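Local coordinates for putative extracellular solute-binding protein (Bordetella bronchiseptica, PDB 4P56) that probably delivers mandelate to a TRAP membrane transporter, serving as its periplasmic solute-binding protein, and holds (R)-mandelate in its pocket, at residues 87-93 against 236-242; 112-116 against 271-275; 117-122 against 140-146. All blocks are in the same frame, centred on the assembly; numbering follows the deposited sequence.

Contact 1. Residues 87-93 against 236-242; sequences VTFVSHA and DTHAVII. With RMN ((R)-mandelic acid), chain D.
Ser91 and Asp236 meet where strand 87-91 ends and strand 237-242 begins, beside the bound (R)-mandelate. Ser91 OG donates to the syn lone pair of Asp236 OD2, 2.6 Å away, and the ligand hydroxyl reaches the same atom, RMN O8 to Asp236 OD2 at 2.8 Å. Ser91 OG in turn accepts from Ala93 N, closing an ST turn as the strand ends; with OG anti to the backbone N (chi1 170°) the short side chain can serve both partners. His238, paired with Ser91 across the antiparallel strands, lays its CD2 against Ser91 CB at 3.6 Å and turns its ring edge to Asp236 OD2 and to ligand carbon C2. Its NE2 bond to Asp236 OD2 is weak, whereas ND1 is held by Tyr144 OH. Phe89 lies alongside His238, pointing the same way, on the face that also carries Val87 and Val240. Thr88, Val90, Ala239 and Ile241 occupy the other face, where Ile241 CD1 comes within 3.9 Å of Thr88 CG2 and the Ile241 side chain crosses that of Val90 at about a right angle. Ala239 CB, small enough to sit close, lies 3.5 Å from His92 NE2, which is hydrogen-bonded to His135. At its ring edge, His92 ND1 shares a hydrogen bond of 2.8 Å with Thr237 OG1. Beta-branched Val87, Thr88, Val90, Val240 and Ile241 suit extended backbone. Ser91 OG and the weak His238 NE2 bond probably help fix Asp236 OD2 where it accepts from the mandelate hydroxyl, consistent with recognition of a 2-hydroxy acid.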
loop_
_atom_site.group_PDB
_atom_site.type_symbol
_atom_site.label_atom_id
_atom_site.label_comp_id
_atom_site.label_asym_id
_atom_site.label_seq_id
_atom_site.Cartn_x
_atom_site.Cartn_y
_atom_site.Cartn_z
ATOM N N VAL A 87 1.177 -4.597 17.788
ATOM C CA VAL A 87 0.588 -4.640 16.459
ATOM C C VAL A 87 0.898 -3.366 15.685
ATOM O O VAL A 87 0.928 -2.277 16.244
ATOM C CB VAL A 87 -0.953 -4.793 16.555
ATOM C CG1 VAL A 87 -1.620 -4.734 15.184
ATOM C CG2 VAL A 87 -1.295 -6.100 17.319
ATOM N N THR A 88 1.160 -3.507 14.394
ATOM C CA THR A 88 1.225 -2.340 13.554
ATOM C C THR A 88 0.961 -2.690 12.103
ATOM O O THR A 88 0.710 -3.840 11.784
ATOM C CB THR A 88 2.595 -1.640 13.647
ATOM O OG1 THR A 88 2.452 -0.319 13.150
ATOM C CG2 THR A 88 3.621 -2.375 12.828
ATOM N N PHE A 89 1.030 -1.673 11.246
ATOM C CA PHE A 89 1.056 -1.883 9.791
ATOM C C PHE A 89 2.343 -1.312 9.216
ATOM O O PHE A 89 2.880 -0.323 9.731
ATOM C CB PHE A 89 -0.148 -1.232 9.118
ATOM C CG PHE A 89 -0.253 0.239 9.373
ATOM C CD1 PHE A 89 -0.779 0.722 10.558
ATOM C CD2 PHE A 89 0.180 1.142 8.423
ATOM C CE1 PHE A 89 -0.867 2.094 10.810
ATOM C CE2 PHE A 89 0.091 2.527 8.667
ATOM C CZ PHE A 89 -0.440 2.993 9.839
ATOM N N VAL A 90 2.857 -1.949 8.168
ATOM C CA VAL A 90 4.108 -1.503 7.571
ATOM C C VAL A 90 3.930 -1.470 6.075
ATOM O O VAL A 90 3.215 -2.302 5.526
ATOM C CB VAL A 90 5.287 -2.457 7.919
ATOM C CG1 VAL A 90 5.603 -2.419 9.400
ATOM C CG2 VAL A 90 4.988 -3.880 7.472
ATOM N N SER A 91 4.580 -0.516 5.416
ATOM C CA SER A 91 4.528 -0.472 3.973
ATOM C C SER A 91 5.679 -1.274 3.380
ATOM O O SER A 91 6.820 -1.060 3.721
ATOM C CB SER A 91 4.609 0.951 3.424
ATOM O OG SER A 91 4.789 0.874 2.006
ATOM N N HIS A 92 5.347 -2.148 2.446
ATOM C CA HIS A 92 6.341 -2.973 1.793
ATOM C C HIS A 92 7.318 -2.151 0.985
ATOM O O HIS A 92 8.438 -2.584 0.737
ATOM C CB HIS A 92 5.638 -3.999 0.931
ATOM C CG HIS A 92 5.025 -5.066 1.756
ATOM N ND1 HIS A 92 3.758 -5.561 1.535
ATOM C CD2 HIS A 92 5.520 -5.750 2.803
ATOM C CE1 HIS A 92 3.486 -6.487 2.434
ATOM N NE2 HIS A 92 4.548 -6.627 3.214
ATOM N N ALA A 93 6.906 -0.949 0.626
ATOM C CA ALA A 93 7.790 -0.019 -0.070
ATOM C C ALA A 93 8.938 0.523 0.795
ATOM O O ALA A 93 9.923 1.038 0.267
ATOM C CB ALA A 93 6.959 1.174 -0.639
ATOM N N ASP A 236 0.776 -0.059 -3.911
ATOM C CA ASP A 236 1.667 -0.399 -2.790
ATOM C C ASP A 236 0.876 -1.328 -1.889
ATOM O O ASP A 236 -0.370 -1.263 -1.860
ATOM C CB ASP A 236 2.086 0.851 -2.011
ATOM C CG ASP A 236 3.005 0.535 -0.829
ATOM O OD1 ASP A 236 3.802 -0.451 -0.882
ATOM O OD2 ASP A 236 2.912 1.279 0.180
ATOM N N THR A 237 1.584 -2.222 -1.199
ATOM C CA THR A 237 0.933 -3.161 -0.291
ATOM C C THR A 237 1.440 -2.859 1.100
ATOM O O THR A 237 2.573 -2.444 1.255
ATOM C CB THR A 237 1.205 -4.637 -0.667
ATOM O OG1 THR A 237 2.603 -4.853 -0.892
ATOM C CG2 THR A 237 0.447 -5.019 -1.973
ATOM N N HIS A 238 0.592 -3.063 2.093
ATOM C CA HIS A 238 1.007 -3.000 3.467
ATOM C C HIS A 238 0.766 -4.344 4.129
ATOM O O HIS A 238 -0.081 -5.118 3.689
ATOM C CB HIS A 238 0.175 -1.951 4.216
ATOM C CG HIS A 238 0.409 -0.548 3.775
ATOM N ND1 HIS A 238 -0.296 0.510 4.310
ATOM C CD2 HIS A 238 1.226 -0.020 2.830
ATOM C CE1 HIS A 238 0.102 1.634 3.737
ATOM N NE2 HIS A 238 1.021 1.336 2.833
ATOM N N ALA A 239 1.479 -4.599 5.213
ATOM C CA ALA A 239 1.254 -5.805 6.010
ATOM C C ALA A 239 0.758 -5.426 7.399
ATOM O O ALA A 239 1.246 -4.479 7.988
ATOM C CB ALA A 239 2.538 -6.615 6.120
ATOM N N VAL A 240 -0.205 -6.181 7.935
ATOM C CA VAL A 240 -0.534 -6.045 9.346
ATOM C C VAL A 240 0.158 -7.212 10.109
ATOM O O VAL A 240 -0.001 -8.391 9.757
ATOM C CB VAL A 240 -2.047 -6.058 9.552
ATOM C CG1 VAL A 240 -2.369 -6.052 11.043
ATOM C CG2 VAL A 240 -2.666 -4.858 8.868
ATOM N N ILE A 241 0.924 -6.869 11.140
ATOM C CA ILE A 241 1.781 -7.803 11.841
ATOM C C ILE A 241 1.551 -7.751 13.361
ATOM O O ILE A 241 1.086 -6.738 13.901
ATOM C CB ILE A 241 3.284 -7.542 11.510
ATOM C CG1 ILE A 241 3.677 -6.118 11.827
ATOM C CG2 ILE A 241 3.569 -7.753 9.988
ATOM C CD1 ILE A 241 5.158 -5.848 11.779
ATOM N N ILE A 242 1.858 -8.865 14.034
ATOM C CA ILE A 242 1.758 -8.935 15.480
ATOM C C ILE A 242 2.965 -9.631 16.067
ATOM O O ILE A 242 3.552 -10.551 15.485
ATOM C CB ILE A 242 0.419 -9.612 15.930
ATOM C CG1 ILE A 242 0.281 -9.551 17.442
ATOM C CG2 ILE A 242 0.340 -11.051 15.415
ATOM C CD1 ILE A 242 -1.151 -9.870 17.937
HETATM C C1 RMN D . 1.359 5.156 1.284
HETATM C C2 RMN D . 1.246 5.091 2.665
HETATM C C3 RMN D . 0.153 5.642 3.310
HETATM C C4 RMN D . -0.824 6.304 2.586
HETATM C C5 RMN D . -0.710 6.383 1.201
HETATM C C6 RMN D . 0.376 5.807 0.563
HETATM C C7 RMN D . 2.558 4.571 0.588
HETATM C C10 RMN D . 3.448 5.692 0.144
HETATM O O8 RMN D . 2.230 3.879 -0.556
HETATM O O11 RMN D . 3.314 6.250 -0.999
HETATM O O12 RMN D . 4.320 6.137 0.949
#

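Contact 2. Residues 112-116 against 271-275; sequences DTATS and GRAWD
Asp275 reaches from helix 263-285 to the first turn of helix 114-129, where Ala114 and Thr115 present their backbone N-H groups. Its CB leaves the backbone toward that turn, and CG, anti to the carbonyl carbon (chi1 -76°), sits 3.4 Å from Ala114 N. The carboxylate then divides its work. OD1 accepts from Ala114 N at 2.7 Å, on the syn side and 20° out of the carboxylate plane, and also rests against Ala114 CB. OD2 takes two donors from one face of that plane: Thr115 N, 2.8 Å from Asp275 OD2, comes from above, and Thr115 OG1, also 2.8 Å from Asp275 OD2, comes on the anti side. Thr113 CB packs across the carboxylate at 3.3 Å from Asp275 OD2, while Thr113 OG1 turns back to accept from Ser116 N as the helix N-cap.

Small residues let the helices come close. Gly271, with no side chain, lets its CA come within 4.0 Å of Thr115 CA. Ala114 CB meets Trp274 CB at 3.5 Å, and the indole continues onward to the mandelate pocket beside Tyr144 and His39. An acidic side chain from a second helix thus supplements the threonine N-cap: a carboxylate at a helix N-terminus, where the helix dipole probably favours negative charge, joins helices 114-129 and 263-285, the latter carrying Trp274 into the mandelate pocket.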
loop_
_atom_site.group_PDB
_atom_site.type_symbol
_atom_site.label_atom_id
_atom_site.label_comp_id
_atom_site.label_asym_id
_atom_site.label_seq_id
_atom_site.Cartn_x
_atom_site.Cartn_y
_atom_site.Cartn_z
ATOM N N ASP A 112 -8.223 -2.209 -10.591
ATOM C CA ASP A 112 -9.136 -1.061 -10.571
ATOM C C ASP A 112 -9.362 -0.467 -9.190
ATOM O O ASP A 112 -9.592 0.744 -9.053
ATOM C CB ASP A 112 -10.519 -1.478 -11.091
ATOM C CG ASP A 112 -10.510 -1.890 -12.556
ATOM O OD1 ASP A 112 -9.512 -1.605 -13.275
ATOM O OD2 ASP A 112 -11.527 -2.492 -12.966
ATOM N N THR A 113 -9.371 -1.319 -8.176
ATOM C CA THR A 113 -9.756 -0.866 -6.838
ATOM C C THR A 113 -8.819 -1.429 -5.792
ATOM O O THR A 113 -8.137 -2.417 -6.033
ATOM C CB THR A 113 -11.222 -1.235 -6.474
ATOM O OG1 THR A 113 -11.346 -2.648 -6.224
ATOM C CG2 THR A 113 -12.211 -0.782 -7.576
ATOM N N ALA A 114 -8.771 -0.776 -4.626
ATOM C CA ALA A 114 -8.033 -1.311 -3.501
ATOM C C ALA A 114 -8.652 -2.624 -3.021
ATOM O O ALA A 114 -7.937 -3.502 -2.548
ATOM C CB ALA A 114 -8.019 -0.321 -2.363
ATOM N N THR A 115 -9.976 -2.750 -3.102
ATOM C CA THR A 115 -10.630 -3.966 -2.628
ATOM C C THR A 115 -10.209 -5.189 -3.414
ATOM O O THR A 115 -9.764 -6.201 -2.837
ATOM C CB THR A 115 -12.163 -3.818 -2.608
ATOM O OG1 THR A 115 -12.512 -2.827 -1.640
ATOM C CG2 THR A 115 -12.851 -5.157 -2.207
ATOM N N SER A 116 -10.351 -5.141 -4.730
ATOM C CA SER A 116 -9.964 -6.288 -5.548
ATOM C C SER A 116 -8.466 -6.635 -5.407
ATOM O O SER A 116 -8.097 -7.809 -5.196
ATOM C CB SER A 116 -10.347 -6.026 -7.017
ATOM O OG SER A 116 -9.561 -4.954 -7.512
ATOM N N GLY A 271 -9.262 -2.687 2.140
ATOM C CA GLY A 271 -9.433 -2.287 0.772
ATOM C C GLY A 271 -10.701 -1.430 0.663
ATOM O O GLY A 271 -10.754 -0.415 -0.059
ATOM N N ARG A 272 -11.742 -1.830 1.368
ATOM C CA ARG A 272 -12.993 -1.066 1.289
ATOM C C ARG A 272 -12.839 0.353 1.848
ATOM O O ARG A 272 -13.436 1.312 1.324
ATOM C CB ARG A 272 -14.170 -1.841 1.915
ATOM C CG ARG A 272 -14.558 -3.066 1.023
ATOM C CD ARG A 272 -15.831 -3.820 1.468
ATOM N NE ARG A 272 -16.200 -4.758 0.414
ATOM C CZ ARG A 272 -17.031 -4.497 -0.592
ATOM N NH1 ARG A 272 -17.693 -3.342 -0.666
ATOM N NH2 ARG A 272 -17.249 -5.436 -1.506
ATOM N N ALA A 273 -12.017 0.493 2.879
ATOM C CA ALA A 273 -11.738 1.796 3.454
ATOM C C ALA A 273 -11.002 2.677 2.452
ATOM O O ALA A 273 -11.389 3.816 2.257
ATOM C CB ALA A 273 -10.920 1.647 4.728
ATOM N N TRP A 274 -9.936 2.152 1.846
ATOM C CA TRP A 274 -9.181 2.888 0.849
ATOM C C TRP A 274 -10.043 3.343 -0.297
ATOM O O TRP A 274 -9.912 4.481 -0.740
ATOM C CB TRP A 274 -8.087 2.024 0.237
ATOM C CG TRP A 274 -6.874 1.806 1.064
ATOM C CD1 TRP A 274 -6.520 0.647 1.698
ATOM C CD2 TRP A 274 -5.818 2.735 1.306
ATOM N NE1 TRP A 274 -5.312 0.806 2.344
ATOM C CE2 TRP A 274 -4.854 2.076 2.111
ATOM C CE3 TRP A 274 -5.602 4.072 0.948
ATOM C CZ2 TRP A 274 -3.698 2.696 2.552
ATOM C CZ3 TRP A 274 -4.456 4.688 1.394
ATOM C CH2 TRP A 274 -3.511 4.004 2.180
ATOM N N ASP A 275 -10.855 2.426 -0.833
ATOM C CA ASP A 275 -11.753 2.722 -1.953
ATOM C C ASP A 275 -12.792 3.787 -1.619
ATOM O O ASP A 275 -13.151 4.627 -2.469
ATOM C CB ASP A 275 -12.496 1.456 -2.431
ATOM C CG ASP A 275 -11.609 0.527 -3.257
ATOM O OD1 ASP A 275 -10.690 1.049 -3.923
ATOM O OD2 ASP A 275 -11.863 -0.712 -3.278
#

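Contact 3. Residues 117-122 against 140-146; sequences RSIAAW and LLGIYAH. With RMN ((R)-mandelic acid), chain D.
Trp122 provides the broad apolar end of the packing between helix 117-122 and strand 140-145. With CG anti to the backbone N (chi1 168°), its indole extends along the strand, and Gly142 CA lies over one face of the six-membered ring, 4.1 Å from its centroid, in a CH-pi contact. Glycine brings the backbone itself against the aromatic surface. Leu140 CD2 approaches the ring edge near its plane, 4.0 Å from Trp122 CZ3, and Ile143 CB lies 4.1 Å from Trp122 CE3.

Ser118 fixes the middle of the contact. Its OG accepts a nearly straight hydrogen bond from Ala145 N at 2.9 Å (angle 170°) and is also bonded to Ala114 O in its own helix, so a small hydroxyl links the buried helix and strand where their backbones come close. Ala145 beside it is small enough for Arg117 to pass, with Arg117 CD 3.6 Å from Ala145 CB.

Toward His146 direct contact gives way to a bridging water. Arg117 NE, 4.0 Å from His146 O, donates to water 1 at 2.7 Å, in the guanidinium plane, and the water donates to His146 O. Arg117 NH1 is held separately by Ala105 O and Ser110 OG. Just past the strand, the edge of the His146 ring faces RMN O8. Leu141 and Gly142 both face Val240 in the neighbouring strand, a classic beta bulge. The whole is a helix packed on an edge strand of an antiparallel sheet, with that strand leading from the Trp122 packing to His146 at the mandelate pocket.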
loop_
_atom_site.group_PDB
_atom_site.type_symbol
_atom_site.label_atom_id
_atom_site.label_comp_id
_atom_site.label_asym_id
_atom_site.label_seq_id
_atom_site.Cartn_x
_atom_site.Cartn_y
_atom_site.Cartn_z
ATOM N N ARG A 117 -7.606 -5.618 -5.462
ATOM C CA ARG A 117 -6.147 -5.834 -5.331
ATOM C C ARG A 117 -5.735 -6.388 -3.963
ATOM O O ARG A 117 -4.836 -7.238 -3.876
ATOM C CB ARG A 117 -5.398 -4.532 -5.579
ATOM C CG ARG A 117 -3.935 -4.718 -5.892
ATOM C CD ARG A 117 -3.217 -3.357 -5.953
ATOM N NE ARG A 117 -3.685 -2.471 -7.006
ATOM C CZ ARG A 117 -3.202 -2.479 -8.248
ATOM N NH1 ARG A 117 -2.276 -3.363 -8.614
ATOM N NH2 ARG A 117 -3.652 -1.614 -9.130
ATOM N N SER A 118 -6.369 -5.896 -2.899
ATOM C CA SER A 118 -6.068 -6.370 -1.554
ATOM C C SER A 118 -6.415 -7.847 -1.421
ATOM O O SER A 118 -5.628 -8.650 -0.932
ATOM C CB SER A 118 -6.882 -5.598 -0.501
ATOM O OG SER A 118 -6.508 -4.235 -0.442
ATOM N N ILE A 119 -7.624 -8.201 -1.828
ATOM C CA ILE A 119 -8.080 -9.576 -1.684
ATOM C C ILE A 119 -7.198 -10.495 -2.511
ATOM O O ILE A 119 -6.741 -11.516 -2.020
ATOM C CB ILE A 119 -9.545 -9.730 -2.101
ATOM C CG1 ILE A 119 -10.426 -9.068 -1.053
ATOM C CG2 ILE A 119 -9.908 -11.209 -2.216
ATOM C CD1 ILE A 119 -11.795 -8.768 -1.534
ATOM N N ALA A 120 -6.947 -10.123 -3.758
ATOM C CA ALA A 120 -6.155 -10.972 -4.639
ATOM C C ALA A 120 -4.707 -11.025 -4.172
ATOM O O ALA A 120 -4.062 -12.080 -4.227
ATOM C CB ALA A 120 -6.257 -10.481 -6.100
ATOM N N ALA A 121 -4.188 -9.917 -3.661
ATOM C CA ALA A 121 -2.805 -9.920 -3.170
ATOM C C ALA A 121 -2.640 -10.854 -1.984
ATOM O O ALA A 121 -1.710 -11.654 -1.944
ATOM C CB ALA A 121 -2.351 -8.527 -2.795
ATOM N N TRP A 122 -3.512 -10.729 -0.991
ATOM C CA TRP A 122 -3.440 -11.616 0.166
ATOM C C TRP A 122 -3.647 -13.073 -0.225
ATOM O O TRP A 122 -2.920 -13.945 0.231
ATOM C CB TRP A 122 -4.443 -11.237 1.265
ATOM C CG TRP A 122 -4.505 -12.345 2.266
ATOM C CD1 TRP A 122 -5.511 -13.235 2.447
ATOM C CD2 TRP A 122 -3.454 -12.724 3.170
ATOM N NE1 TRP A 122 -5.157 -14.148 3.421
ATOM C CE2 TRP A 122 -3.897 -13.852 3.876
ATOM C CE3 TRP A 122 -2.173 -12.206 3.440
ATOM C CZ2 TRP A 122 -3.113 -14.480 4.850
ATOM C CZ3 TRP A 122 -1.385 -12.827 4.383
ATOM C CH2 TRP A 122 -1.855 -13.953 5.095
ATOM N N LEU A 140 2.661 -12.607 10.548
ATOM C CA LEU A 140 1.957 -11.872 9.503
ATOM C C LEU A 140 0.470 -12.201 9.599
ATOM O O LEU A 140 0.067 -13.337 9.415
ATOM C CB LEU A 140 2.484 -12.276 8.123
ATOM C CG LEU A 140 1.811 -11.650 6.899
ATOM C CD1 LEU A 140 1.931 -10.133 6.886
ATOM C CD2 LEU A 140 2.367 -12.252 5.603
ATOM N N LEU A 141 -0.345 -11.199 9.874
ATOM C CA LEU A 141 -1.789 -11.420 9.976
ATOM C C LEU A 141 -2.462 -11.254 8.594
ATOM O O LEU A 141 -3.364 -12.006 8.240
ATOM C CB LEU A 141 -2.413 -10.470 10.993
ATOM C CG LEU A 141 -2.051 -10.717 12.446
ATOM C CD1 LEU A 141 -2.652 -9.624 13.328
ATOM C CD2 LEU A 141 -2.516 -12.129 12.962
ATOM N N GLY A 142 -2.021 -10.279 7.812
ATOM C CA GLY A 142 -2.678 -10.016 6.541
ATOM C C GLY A 142 -1.969 -8.944 5.745
ATOM O O GLY A 142 -1.062 -8.298 6.262
ATOM N N ILE A 143 -2.378 -8.790 4.490
ATOM C CA ILE A 143 -1.819 -7.801 3.606
ATOM C C ILE A 143 -2.987 -7.110 2.922
ATOM O O ILE A 143 -4.021 -7.712 2.684
ATOM C CB ILE A 143 -0.905 -8.449 2.544
ATOM C CG1 ILE A 143 0.373 -8.981 3.184
ATOM C CG2 ILE A 143 -0.577 -7.456 1.442
ATOM C CD1 ILE A 143 1.180 -9.919 2.247
ATOM N N TYR A 144 -2.817 -5.842 2.611
ATOM C CA TYR A 144 -3.781 -5.109 1.815
ATOM C C TYR A 144 -2.990 -4.195 0.862
ATOM O O TYR A 144 -1.785 -4.044 0.983
ATOM C CB TYR A 144 -4.758 -4.286 2.701
ATOM C CG TYR A 144 -4.090 -3.256 3.612
ATOM C CD1 TYR A 144 -3.651 -2.047 3.121
ATOM C CD2 TYR A 144 -3.898 -3.512 4.947
ATOM C CE1 TYR A 144 -3.037 -1.117 3.938
ATOM C CE2 TYR A 144 -3.283 -2.590 5.781
ATOM C CZ TYR A 144 -2.849 -1.398 5.265
ATOM O OH TYR A 144 -2.234 -0.474 6.084
ATOM N N ALA A 145 -3.699 -3.571 -0.062
ATOM C CA ALA A 145 -3.076 -2.652 -1.019
ATOM C C ALA A 145 -3.941 -1.427 -1.083
ATOM O O ALA A 145 -5.137 -1.516 -0.803
ATOM C CB ALA A 145 -3.001 -3.295 -2.372
ATOM N N HIS A 146 -3.369 -0.282 -1.451
ATOM C CA HIS A 146 -4.205 0.874 -1.701
ATOM C C HIS A 146 -4.722 0.881 -3.145
ATOM O O HIS A 146 -4.517 -0.080 -3.897
ATOM C CB HIS A 146 -3.510 2.195 -1.277
ATOM C CG HIS A 146 -2.297 2.610 -2.080
ATOM N ND1 HIS A 146 -2.305 2.797 -3.452
ATOM C CD2 HIS A 146 -1.075 3.036 -1.664
ATOM C CE1 HIS A 146 -1.129 3.250 -3.843
ATOM N NE2 HIS A 146 -0.357 3.405 -2.774
HETATM C C1 RMN D . 1.359 5.156 1.284
HETATM C C2 RMN D . 1.246 5.091 2.665
HETATM C C3 RMN D . 0.153 5.642 3.310
HETATM C C4 RMN D . -0.824 6.304 2.586
HETATM C C5 RMN D . -0.710 6.383 1.201
HETATM C C6 RMN D . 0.376 5.807 0.563
HETATM C C7 RMN D . 2.558 4.571 0.588
HETATM C C10 RMN D . 3.448 5.692 0.144
HETATM O O8 RMN D . 2.230 3.879 -0.556
HETATM O O11 RMN D . 3.314 6.250 -0.999
HETATM O O12 RMN D . 4.320 6.137 0.949
HETATM O O HOH W 1 -5.732 -0.833 -6.254
#

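Along the chain, contact 3 is nested within the loop closed by contact 2, while the segments of contacts 1 and 2 alternate. Strand 237-242 lies between strands 87-91 and 139-145 in one antiparallel sheet, joining contacts 1 and 3, whose centres are about 10 Å apart. Contacts 2 and 3 share helix 114-129 and are also about 10 Å apart between centres; contacts 1 and 2 are about 16 Å apart. Tyr144 connects all three, hydrogen-bonding through its OH to His238 ND1 and packing against Trp274. Sheet and helices thereby converge on the mandelate pocket, to which Asp236, His238, Trp274 and His146 contribute from segments distant in sequence.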